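Local coordinates for protein beta-d-glucoside glucohydrolase (Hypocrea jecorina, PDB 3ZZ1) that probably catalyses the hydrolysis of terminal, non-reducing beta-D-glucosyl residues to release beta-D-glucose, as a family 3 glycoside hydrolase of cellulose degradation, at residues A[160-165]-A[179-184]; A[115-120]-A[555-560]; A[215-220]-A[224-229]. One frame throughout, in Å; residues are numbered along the deposited sequence.

Contact 1 (A[160-165]-A[179-184]); sequences YILNEQ and RTLHEL
Leu-181 of the helix 178-194 meets Ile-161 and Leu-162 in the loop that leaves strand 154-160, within the N-terminal, TIM-barrel-type domain of this family 3 glycosidase. The contact across the two segments is entirely apolar and buried, and one methyl group of Leu-181 carries it. With its CG opposite the backbone nitrogen (chi1 173°), Leu-181 brings its CD1 up to the loop. That methyl lies 3.9 Å from Leu-162 CD1 and 4.0 Å from Leu-162 CD2, so it sits against the fork of the second leucine, whose side chain runs at about a right angle to its own. It also comes within 4.1 Å of Ile-161 CG2. A cis peptide bond precedes Ile-161, at the point where the strand gives way to the loop.

Polar interactions fix the two partners separately. In the 160-165 segment, the carbonyl of Leu-162 accepts from Ser-174 OG, and Tyr-160 OH, at the end of the strand, is bonded to the Thr-218 carbonyl in helix 216-226. On the helix, Arg-179 and Glu-183, one turn apart, form a side-on salt bridge directed away from the loop. Arg-179 NE gives Glu-183 OE1 a nearly straight bond of 2.7 Å in the guanidinium plane, while Arg-179 NH2 reaches OE2 of the same carboxylate at 3.1 Å on its syn side. Glu-183 OE1 additionally receives the backbone N-H of Trp-679, and Arg-179 NH1 bonds to Arg-645 O.

Within the 160-165 segment, Ile-161 CG2 stands 4.2 Å above the plane of the Tyr-160 ring, over its centre.

Contact 2 (A[115-120]-A[555-560]); sequences GPLGKT and LFIDYK
Ile-557 presses into the bend of residues 117-119, and its two branches divide the work. Its CG2 methyl lies 3.7 Å from Lys-119 CB, the closest approach between the segments, while its CD1 reaches past the same carbon to meet Leu-117 CD2 at 4.1 Å, the two side chains being inclined to one another. CG1 lies between the backbone nitrogen and the carbonyl carbon of Ile-557 (chi1 68°), which sends CD1 toward Leu-117 and leaves CG2 for Lys-119. Lys-119 takes part through the root of its side chain. Beyond CG the chain runs extended away from Ile-557, and its NZ forms salt bridges with Asp-549 and Glu-553, which probably offset the cost of burying the charge.

This packing joins the N-terminal barrel region to the part of the chain that belongs to the family's C-terminal domain, with Tyr-185 of helix 178-194 touching both Lys-119 and Ile-557. The bend itself is held from the barrel side, where the Glu-164 carboxylate accepts the backbone N-H groups of Leu-117, Gly-118 and Lys-119.

Next to this apolar side the two backbones stand apart, and water fills in. Two water molecules each donate to Lys-119 O at 2.7 Å and each lie 3.3 Å from Asp-558 N, whose N-H is thus offered to both; the bond to one of them is weak. Asp-558 occupies the N-cap position of helix 559-564 but makes no capping bond with its side chain; its OD2 instead bonds to Thr-531 OG1.

Contact 3 (A[215-220]-A[224-229]); sequences DQYTLQ and KDQLGF
Gln-220 joins Asp-225 through both backbone and side chain within the single helix 216-226. Asp-225 N donates to Gln-220 O at 2.8 Å, five residues back, as in a pi-type turn; the donor lies almost on the line of the carbonyl bond (166°). The same oxygen takes a weak second bond from Lys-224 N, which shares its proton with Leu-219 O.

The side chain of Gln-220 bends at chi2 (62°) and reaches forward along the helix toward Asp-225. Its NE2 gives a hydrogen, close to the amide plane, to Asp-225 OD1 at 3.1 Å, approaching from 41° above the carboxylate plane. Its OE1 receives a water at 3.1 Å, and that water accepts from Lys-224 NZ at 2.8 Å. Both ends of the amide are therefore engaged. Lys-224 NZ is held further by Gly-250 O and by a salt bridge to Asp-252. Exchanging Asp-225 for an alanine would probably leave Gln-220 NE2 without its carboxylate partner and the amide more able to turn.

At the start of the helix Asp-215 OD1 caps Tyr-217 N weakly, at 3.2 Å. Tyr-217 OH is bonded to Gln-684 OE1 and His-182 NE2, the latter on helix 178-194. Further along, Leu-227 packs on Thr-186 and Ala-190 of helix 178-194, Phe-229 reaches Val-193 there, and Thr-218 rests on strand 206-207.

In the fold
Following the chain from the N terminus, the loop after strand 108-109 supplies residues 115-120, which wait over 430 residues for their partner at 555-560. Inside that long closure lie both others, in series: contact 1 closes a short excursion from the end of strand 154-160 to helix 178-194, and contact 3 then closes only a few residues' separation, along helix 216-226. None of them cross. Contact 1 touches both of the others; its centre lies about 9 Å from that of contact 2, whereas contacts 2 and 3 stay about 12 Å apart at their nearest atoms. Together they run from the barrel's helical layer to its seam with the C-terminal region.

Contact 1 (A[160-165]-A[179-184])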
loop_
_atom_site.group_PDB
_atom_site.type_symbol
_atom_site.label_atom_id
_atom_site.label_comp_id
_atom_site.label_asym_id
_atom_site.label_seq_id
_atom_site.Cartn_x
_atom_site.Cartn_y
_atom_site.Cartn_z
ATOM N N TYR A 160 5.603 10.648 4.396
ATOM C CA TYR A 160 4.857 11.880 4.627
ATOM C C TYR A 160 5.682 13.090 4.173
ATOM O O TYR A 160 6.655 13.454 4.829
ATOM C CB TYR A 160 4.498 11.967 6.115
ATOM C CG TYR A 160 3.598 13.116 6.509
ATOM C CD1 TYR A 160 2.221 13.068 6.274
ATOM C CD2 TYR A 160 4.121 14.244 7.133
ATOM C CE1 TYR A 160 1.393 14.130 6.640
ATOM C CE2 TYR A 160 3.308 15.300 7.506
ATOM C CZ TYR A 160 1.946 15.239 7.256
ATOM O OH TYR A 160 1.145 16.295 7.623
ATOM N N ILE A 161 5.318 13.728 3.058
ATOM C CA ILE A 161 4.124 13.432 2.253
ATOM C C ILE A 161 4.366 13.911 0.815
ATOM O O ILE A 161 5.287 14.701 0.570
ATOM C CB ILE A 161 2.866 14.125 2.860
ATOM C CG1 ILE A 161 1.579 13.680 2.158
ATOM C CG2 ILE A 161 3.022 15.658 2.892
ATOM C CD1 ILE A 161 0.351 13.853 2.996
ATOM N N LEU A 162 3.551 13.423 -0.125
ATOM C CA LEU A 162 3.545 13.886 -1.528
ATOM C C LEU A 162 4.736 13.406 -2.370
ATOM O O LEU A 162 5.138 14.064 -3.340
ATOM C CB LEU A 162 3.398 15.417 -1.614
ATOM C CG LEU A 162 2.261 16.135 -0.866
ATOM C CD1 LEU A 162 2.465 17.635 -0.957
ATOM C CD2 LEU A 162 0.889 15.743 -1.393
ATOM N N ASN A 163 5.273 12.250 -1.997
ATOM C CA ASN A 163 6.364 11.591 -2.713
ATOM C C ASN A 163 5.786 10.713 -3.828
ATOM O O ASN A 163 5.929 9.487 -3.810
ATOM C CB ASN A 163 7.177 10.765 -1.701
ATOM C CG ASN A 163 8.429 10.117 -2.297
ATOM O OD1 ASN A 163 9.059 9.286 -1.638
ATOM N ND2 ASN A 163 8.789 10.484 -3.531
ATOM N N GLU A 164 5.148 11.358 -4.802
ATOM C CA GLU A 164 4.341 10.673 -5.825
ATOM C C GLU A 164 5.106 10.181 -7.063
ATOM O O GLU A 164 4.507 9.592 -7.978
ATOM C CB GLU A 164 3.151 11.548 -6.239
ATOM C CG GLU A 164 2.120 11.769 -5.127
ATOM C CD GLU A 164 1.387 10.496 -4.714
ATOM O OE1 GLU A 164 1.072 9.657 -5.586
ATOM O OE2 GLU A 164 1.126 10.333 -3.509
ATOM N N GLN A 165 6.413 10.439 -7.097
ATOM C CA GLN A 165 7.287 9.916 -8.148
ATOM C C GLN A 165 8.697 9.688 -7.612
ATOM O O GLN A 165 9.120 10.337 -6.654
ATOM C CB GLN A 165 7.336 10.865 -9.359
ATOM C CG GLN A 165 8.121 12.154 -9.111
ATOM C CD GLN A 165 8.125 13.073 -10.299
ATOM O OE1 GLN A 165 7.073 13.430 -10.816
ATOM N NE2 GLN A 165 9.313 13.475 -10.735
ATOM N N ARG A 179 -6.616 22.132 0.089
ATOM C CA ARG A 179 -7.668 21.117 0.138
ATOM C C ARG A 179 -7.182 19.773 -0.400
ATOM O O ARG A 179 -7.469 18.733 0.194
ATOM C CB ARG A 179 -8.946 21.567 -0.582
ATOM C CG ARG A 179 -10.114 20.604 -0.369
ATOM C CD ARG A 179 -11.387 21.062 -1.057
ATOM N NE ARG A 179 -12.362 19.973 -1.108
ATOM C CZ ARG A 179 -13.348 19.874 -1.995
ATOM N NH1 ARG A 179 -13.514 20.805 -2.928
ATOM N NH2 ARG A 179 -14.166 18.829 -1.954
ATOM N N THR A 180 -6.438 19.803 -1.505
ATOM C CA THR A 180 -5.865 18.595 -2.097
ATOM C C THR A 180 -4.899 17.910 -1.133
ATOM O O THR A 180 -4.947 16.688 -0.960
ATOM C CB THR A 180 -5.144 18.897 -3.433
ATOM O OG1 THR A 180 -6.076 19.469 -4.357
ATOM C CG2 THR A 180 -4.567 17.626 -4.049
ATOM N N LEU A 181 -4.030 18.703 -0.507
ATOM C CA LEU A 181 -3.079 18.182 0.465
ATOM C C LEU A 181 -3.790 17.406 1.572
ATOM O O LEU A 181 -3.379 16.297 1.910
ATOM C CB LEU A 181 -2.212 19.308 1.054
ATOM C CG LEU A 181 -1.270 18.947 2.218
ATOM C CD1 LEU A 181 -0.216 17.936 1.790
ATOM C CD2 LEU A 181 -0.608 20.181 2.801
ATOM N N HIS A 182 -4.869 17.985 2.099
ATOM C CA HIS A 182 -5.587 17.431 3.250
ATOM C C HIS A 182 -6.551 16.303 2.891
ATOM O O HIS A 182 -6.573 15.265 3.552
ATOM C CB HIS A 182 -6.377 18.531 3.953
ATOM C CG HIS A 182 -5.539 19.431 4.803
ATOM N ND1 HIS A 182 -5.276 19.168 6.130
ATOM C CD2 HIS A 182 -4.917 20.600 4.520
ATOM C CE1 HIS A 182 -4.517 20.127 6.624
ATOM N NE2 HIS A 182 -4.291 21.014 5.672
ATOM N N GLU A 183 -7.352 16.528 1.855
ATOM C CA GLU A 183 -8.508 15.688 1.556
ATOM C C GLU A 183 -8.161 14.425 0.762
ATOM O O GLU A 183 -8.894 13.434 0.807
ATOM C CB GLU A 183 -9.565 16.512 0.817
ATOM C CG GLU A 183 -10.919 15.846 0.688
ATOM C CD GLU A 183 -11.971 16.794 0.156
ATOM O OE1 GLU A 183 -12.034 17.953 0.636
ATOM O OE2 GLU A 183 -12.737 16.381 -0.739
ATOM N N LEU A 184 -7.051 14.473 0.036
ATOM C CA LEU A 184 -6.613 13.333 -0.764
ATOM C C LEU A 184 -5.393 12.655 -0.147
ATOM O O LEU A 184 -5.453 11.491 0.256
ATOM C CB LEU A 184 -6.332 13.765 -2.215
ATOM C CG LEU A 184 -5.943 12.697 -3.251
ATOM C CD1 LEU A 184 -6.923 11.537 -3.293
ATOM C CD2 LEU A 184 -5.808 13.308 -4.631
#

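Contact 2 (A[115-120]-A[555-560])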
loop_
_atom_site.group_PDB
_atom_site.type_symbol
_atom_site.label_atom_id
_atom_site.label_comp_id
_atom_site.label_asym_id
_atom_site.label_seq_id
_atom_site.Cartn_x
_atom_site.Cartn_y
_atom_site.Cartn_z
ATOM N N GLY A 115 1.961 6.837 1.437
ATOM C CA GLY A 115 2.533 7.795 0.503
ATOM C C GLY A 115 3.786 7.220 -0.129
ATOM O O GLY A 115 4.717 6.852 0.585
ATOM N N PRO A 116 3.835 7.160 -1.474
ATOM C CA PRO A 116 2.851 7.710 -2.411
ATOM C C PRO A 116 1.492 7.016 -2.367
ATOM O O PRO A 116 1.411 5.804 -2.134
ATOM C CB PRO A 116 3.500 7.470 -3.782
ATOM C CG PRO A 116 4.377 6.290 -3.580
ATOM C CD PRO A 116 4.917 6.447 -2.181
ATOM N N LEU A 117 0.434 7.791 -2.587
ATOM C CA LEU A 117 -0.889 7.224 -2.784
ATOM C C LEU A 117 -0.918 6.553 -4.155
ATOM O O LEU A 117 -1.405 5.429 -4.295
ATOM C CB LEU A 117 -1.973 8.298 -2.661
ATOM C CG LEU A 117 -3.441 7.861 -2.705
ATOM C CD1 LEU A 117 -3.760 6.779 -1.670
ATOM C CD2 LEU A 117 -4.337 9.079 -2.514
ATOM N N GLY A 118 -0.372 7.243 -5.156
ATOM C CA GLY A 118 -0.168 6.651 -6.475
ATOM C C GLY A 118 -0.994 7.262 -7.587
ATOM O O GLY A 118 -1.680 6.547 -8.314
ATOM N N LYS A 119 -0.916 8.583 -7.733
ATOM C CA LYS A 119 -1.684 9.298 -8.763
ATOM C C LYS A 119 -1.244 8.998 -10.204
ATOM O O LYS A 119 -2.023 9.161 -11.143
ATOM C CB LYS A 119 -1.632 10.808 -8.511
ATOM C CG LYS A 119 -0.262 11.428 -8.726
ATOM C CD LYS A 119 -0.321 12.927 -8.584
ATOM C CE LYS A 119 0.971 13.575 -9.043
ATOM N NZ LYS A 119 0.878 15.037 -8.830
ATOM N N THR A 120 0.009 8.576 -10.368
ATOM C CA THR A 120 0.594 8.317 -11.679
ATOM C C THR A 120 0.935 6.832 -11.795
ATOM O O THR A 120 1.725 6.318 -10.999
ATOM C CB THR A 120 1.885 9.136 -11.873
ATOM O OG1 THR A 120 1.661 10.496 -11.476
ATOM C CG2 THR A 120 2.355 9.089 -13.329
ATOM N N LEU A 555 -7.939 17.185 -6.659
ATOM C CA LEU A 555 -8.621 16.008 -6.116
ATOM C C LEU A 555 -8.916 14.915 -7.147
ATOM O O LEU A 555 -9.310 13.808 -6.777
ATOM C CB LEU A 555 -9.933 16.419 -5.441
ATOM C CG LEU A 555 -9.864 17.311 -4.202
ATOM C CD1 LEU A 555 -11.279 17.676 -3.788
ATOM C CD2 LEU A 555 -9.117 16.606 -3.060
ATOM N N PHE A 556 -8.721 15.227 -8.424
ATOM C CA PHE A 556 -9.150 14.350 -9.514
ATOM C C PHE A 556 -8.013 13.474 -10.040
ATOM O O PHE A 556 -7.427 13.759 -11.087
ATOM C CB PHE A 556 -9.777 15.177 -10.648
ATOM C CG PHE A 556 -11.019 15.925 -10.244
ATOM C CD1 PHE A 556 -10.934 17.115 -9.521
ATOM C CD2 PHE A 556 -12.279 15.446 -10.600
ATOM C CE1 PHE A 556 -12.080 17.810 -9.148
ATOM C CE2 PHE A 556 -13.434 16.137 -10.232
ATOM C CZ PHE A 556 -13.332 17.322 -9.500
ATOM N N ILE A 557 -7.700 12.418 -9.290
ATOM C CA ILE A 557 -6.713 11.419 -9.708
ATOM C C ILE A 557 -7.391 10.090 -10.054
ATOM O O ILE A 557 -8.488 9.795 -9.559
ATOM C CB ILE A 557 -5.588 11.199 -8.643
ATOM C CG1 ILE A 557 -6.134 10.541 -7.366
ATOM C CG2 ILE A 557 -4.872 12.525 -8.349
ATOM C CD1 ILE A 557 -5.060 9.980 -6.423
ATOM N N ASP A 558 -6.732 9.309 -10.910
ATOM C CA ASP A 558 -7.206 7.982 -11.322
ATOM C C ASP A 558 -8.691 8.011 -11.712
ATOM O O ASP A 558 -9.087 8.813 -12.556
ATOM C CB ASP A 558 -6.899 6.931 -10.239
ATOM C CG ASP A 558 -7.008 5.498 -10.756
ATOM O OD1 ASP A 558 -6.047 4.990 -11.373
ATOM O OD2 ASP A 558 -8.058 4.871 -10.521
ATOM N N TYR A 559 -9.513 7.170 -11.084
ATOM C CA TYR A 559 -10.916 7.009 -11.486
ATOM C C TYR A 559 -11.744 8.292 -11.380
ATOM O O TYR A 559 -12.731 8.458 -12.096
ATOM C CB TYR A 559 -11.586 5.846 -10.738
ATOM C CG TYR A 559 -11.905 6.087 -9.275
ATOM C CD1 TYR A 559 -13.134 6.621 -8.893
ATOM C CD2 TYR A 559 -10.995 5.746 -8.272
ATOM C CE1 TYR A 559 -13.447 6.836 -7.553
ATOM C CE2 TYR A 559 -11.294 5.959 -6.928
ATOM C CZ TYR A 559 -12.527 6.507 -6.579
ATOM O OH TYR A 559 -12.852 6.718 -5.258
ATOM N N LYS A 560 -11.329 9.196 -10.496
ATOM C CA LYS A 560 -11.999 10.483 -10.324
ATOM C C LYS A 560 -11.797 11.369 -11.556
ATOM O O LYS A 560 -12.701 12.105 -11.951
ATOM C CB LYS A 560 -11.503 11.180 -9.048
ATOM C CG LYS A 560 -11.745 10.366 -7.784
ATOM C CD LYS A 560 -10.790 10.746 -6.663
ATOM C CE LYS A 560 -11.113 9.964 -5.404
ATOM N NZ LYS A 560 -10.122 10.231 -4.334
HETATM O O HOH W 1 -4.062 8.079 -12.468
HETATM O O HOH W 2 -3.984 10.922 -11.586
#

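Contact 3 (A[215-220]-A[224-229])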
loop_
_atom_site.group_PDB
_atom_site.type_symbol
_atom_site.label_atom_id
_atom_site.label_comp_id
_atom_site.label_asym_id
_atom_site.label_seq_id
_atom_site.Cartn_x
_atom_site.Cartn_y
_atom_site.Cartn_z
ATOM N N ASP A 215 9.360 20.912 7.238
ATOM C CA ASP A 215 8.153 21.663 6.936
ATOM C C ASP A 215 7.286 21.793 8.182
ATOM O O ASP A 215 6.591 20.849 8.562
ATOM C CB ASP A 215 7.403 20.959 5.804
ATOM C CG ASP A 215 6.268 21.786 5.226
ATOM O OD1 ASP A 215 5.837 22.785 5.834
ATOM O OD2 ASP A 215 5.789 21.410 4.138
ATOM N N GLN A 216 7.328 22.972 8.803
ATOM C CA GLN A 216 6.574 23.231 10.026
ATOM C C GLN A 216 5.069 23.027 9.833
ATOM O O GLN A 216 4.408 22.427 10.687
ATOM C CB GLN A 216 6.874 24.634 10.564
ATOM C CG GLN A 216 6.376 24.877 11.984
ATOM C CD GLN A 216 6.756 26.245 12.510
ATOM O OE1 GLN A 216 5.891 27.061 12.835
ATOM N NE2 GLN A 216 8.056 26.508 12.591
ATOM N N TYR A 217 4.528 23.511 8.716
ATOM C CA TYR A 217 3.090 23.352 8.455
ATOM C C TYR A 217 2.638 21.880 8.444
ATOM O O TYR A 217 1.756 21.496 9.215
ATOM C CB TYR A 217 2.635 24.089 7.184
ATOM C CG TYR A 217 1.150 23.918 6.916
ATOM C CD1 TYR A 217 0.199 24.538 7.730
ATOM C CD2 TYR A 217 0.696 23.116 5.869
ATOM C CE1 TYR A 217 -1.164 24.369 7.508
ATOM C CE2 TYR A 217 -0.664 22.950 5.631
ATOM C CZ TYR A 217 -1.591 23.578 6.457
ATOM O OH TYR A 217 -2.945 23.408 6.234
ATOM N N THR A 218 3.252 21.056 7.598
ATOM C CA THR A 218 2.820 19.656 7.465
ATOM C C THR A 218 3.164 18.804 8.690
ATOM O O THR A 218 2.342 17.999 9.139
ATOM C CB THR A 218 3.362 18.985 6.174
ATOM O OG1 THR A 218 4.786 19.089 6.134
ATOM C CG2 THR A 218 2.775 19.643 4.932
ATOM N N LEU A 219 4.366 18.991 9.234
ATOM C CA LEU A 219 4.817 18.223 10.403
ATOM C C LEU A 219 4.135 18.646 11.703
ATOM O O LEU A 219 3.609 17.808 12.431
ATOM C CB LEU A 219 6.341 18.305 10.574
ATOM C CG LEU A 219 7.259 17.705 9.500
ATOM C CD1 LEU A 219 8.714 17.946 9.882
ATOM C CD2 LEU A 219 7.007 16.211 9.280
ATOM N N GLN A 220 4.157 19.940 12.000
ATOM C CA GLN A 220 3.638 20.417 13.277
ATOM C C GLN A 220 2.143 20.689 13.221
ATOM O O GLN A 220 1.381 20.111 13.992
ATOM C CB GLN A 220 4.401 21.658 13.766
ATOM C CG GLN A 220 4.032 22.105 15.180
ATOM C CD GLN A 220 4.355 21.052 16.232
ATOM O OE1 GLN A 220 5.489 20.585 16.342
ATOM N NE2 GLN A 220 3.349 20.670 17.006
ATOM N N LYS A 224 0.739 16.848 13.630
ATOM C CA LYS A 224 0.765 16.828 15.085
ATOM C C LYS A 224 -0.390 17.581 15.739
ATOM O O LYS A 224 -0.935 17.118 16.740
ATOM C CB LYS A 224 2.123 17.315 15.611
ATOM C CG LYS A 224 3.238 16.294 15.410
ATOM C CD LYS A 224 4.572 16.784 15.945
ATOM C CE LYS A 224 5.655 15.737 15.723
ATOM N NZ LYS A 224 6.952 16.131 16.335
ATOM N N ASP A 225 -0.753 18.733 15.180
ATOM C CA ASP A 225 -1.779 19.582 15.782
ATOM C C ASP A 225 -3.188 19.291 15.257
ATOM O O ASP A 225 -4.138 19.203 16.034
ATOM C CB ASP A 225 -1.427 21.067 15.616
ATOM C CG ASP A 225 -0.202 21.479 16.424
ATOM O OD1 ASP A 225 0.290 20.669 17.234
ATOM O OD2 ASP A 225 0.267 22.620 16.253
ATOM N N GLN A 226 -3.320 19.137 13.946
ATOM C CA GLN A 226 -4.626 18.900 13.344
ATOM C C GLN A 226 -5.037 17.431 13.396
ATOM O O GLN A 226 -6.192 17.127 13.692
ATOM C CB GLN A 226 -4.680 19.455 11.923
ATOM C CG GLN A 226 -4.799 20.974 11.895
ATOM C CD GLN A 226 -4.648 21.567 10.512
ATOM O OE1 GLN A 226 -4.921 22.750 10.304
ATOM N NE2 GLN A 226 -4.212 20.756 9.558
ATOM N N LEU A 227 -4.094 16.527 13.123
ATOM C CA LEU A 227 -4.360 15.084 13.209
ATOM C C LEU A 227 -4.126 14.520 14.612
ATOM O O LEU A 227 -4.403 13.346 14.865
ATOM C CB LEU A 227 -3.539 14.296 12.175
ATOM C CG LEU A 227 -3.732 14.547 10.674
ATOM C CD1 LEU A 227 -2.984 13.494 9.874
ATOM C CD2 LEU A 227 -5.201 14.545 10.303
ATOM N N GLY A 228 -3.615 15.354 15.517
ATOM C CA GLY A 228 -3.392 14.963 16.910
ATOM C C GLY A 228 -2.457 13.783 17.110
ATOM O O GLY A 228 -2.667 12.975 18.006
ATOM N N PHE A 229 -1.430 13.690 16.271
ATOM C CA PHE A 229 -0.438 12.611 16.324
ATOM C C PHE A 229 0.461 12.749 17.558
ATOM O O PHE A 229 1.166 13.751 17.701
ATOM C CB PHE A 229 0.400 12.616 15.034
ATOM C CG PHE A 229 1.460 11.550 14.973
ATOM C CD1 PHE A 229 1.138 10.203 15.146
ATOM C CD2 PHE A 229 2.783 11.892 14.698
ATOM C CE1 PHE A 229 2.120 9.224 15.069
ATOM C CE2 PHE A 229 3.767 10.920 14.618
ATOM C CZ PHE A 229 3.435 9.585 14.803
HETATM O O HOH W 3 6.663 18.322 18.087
#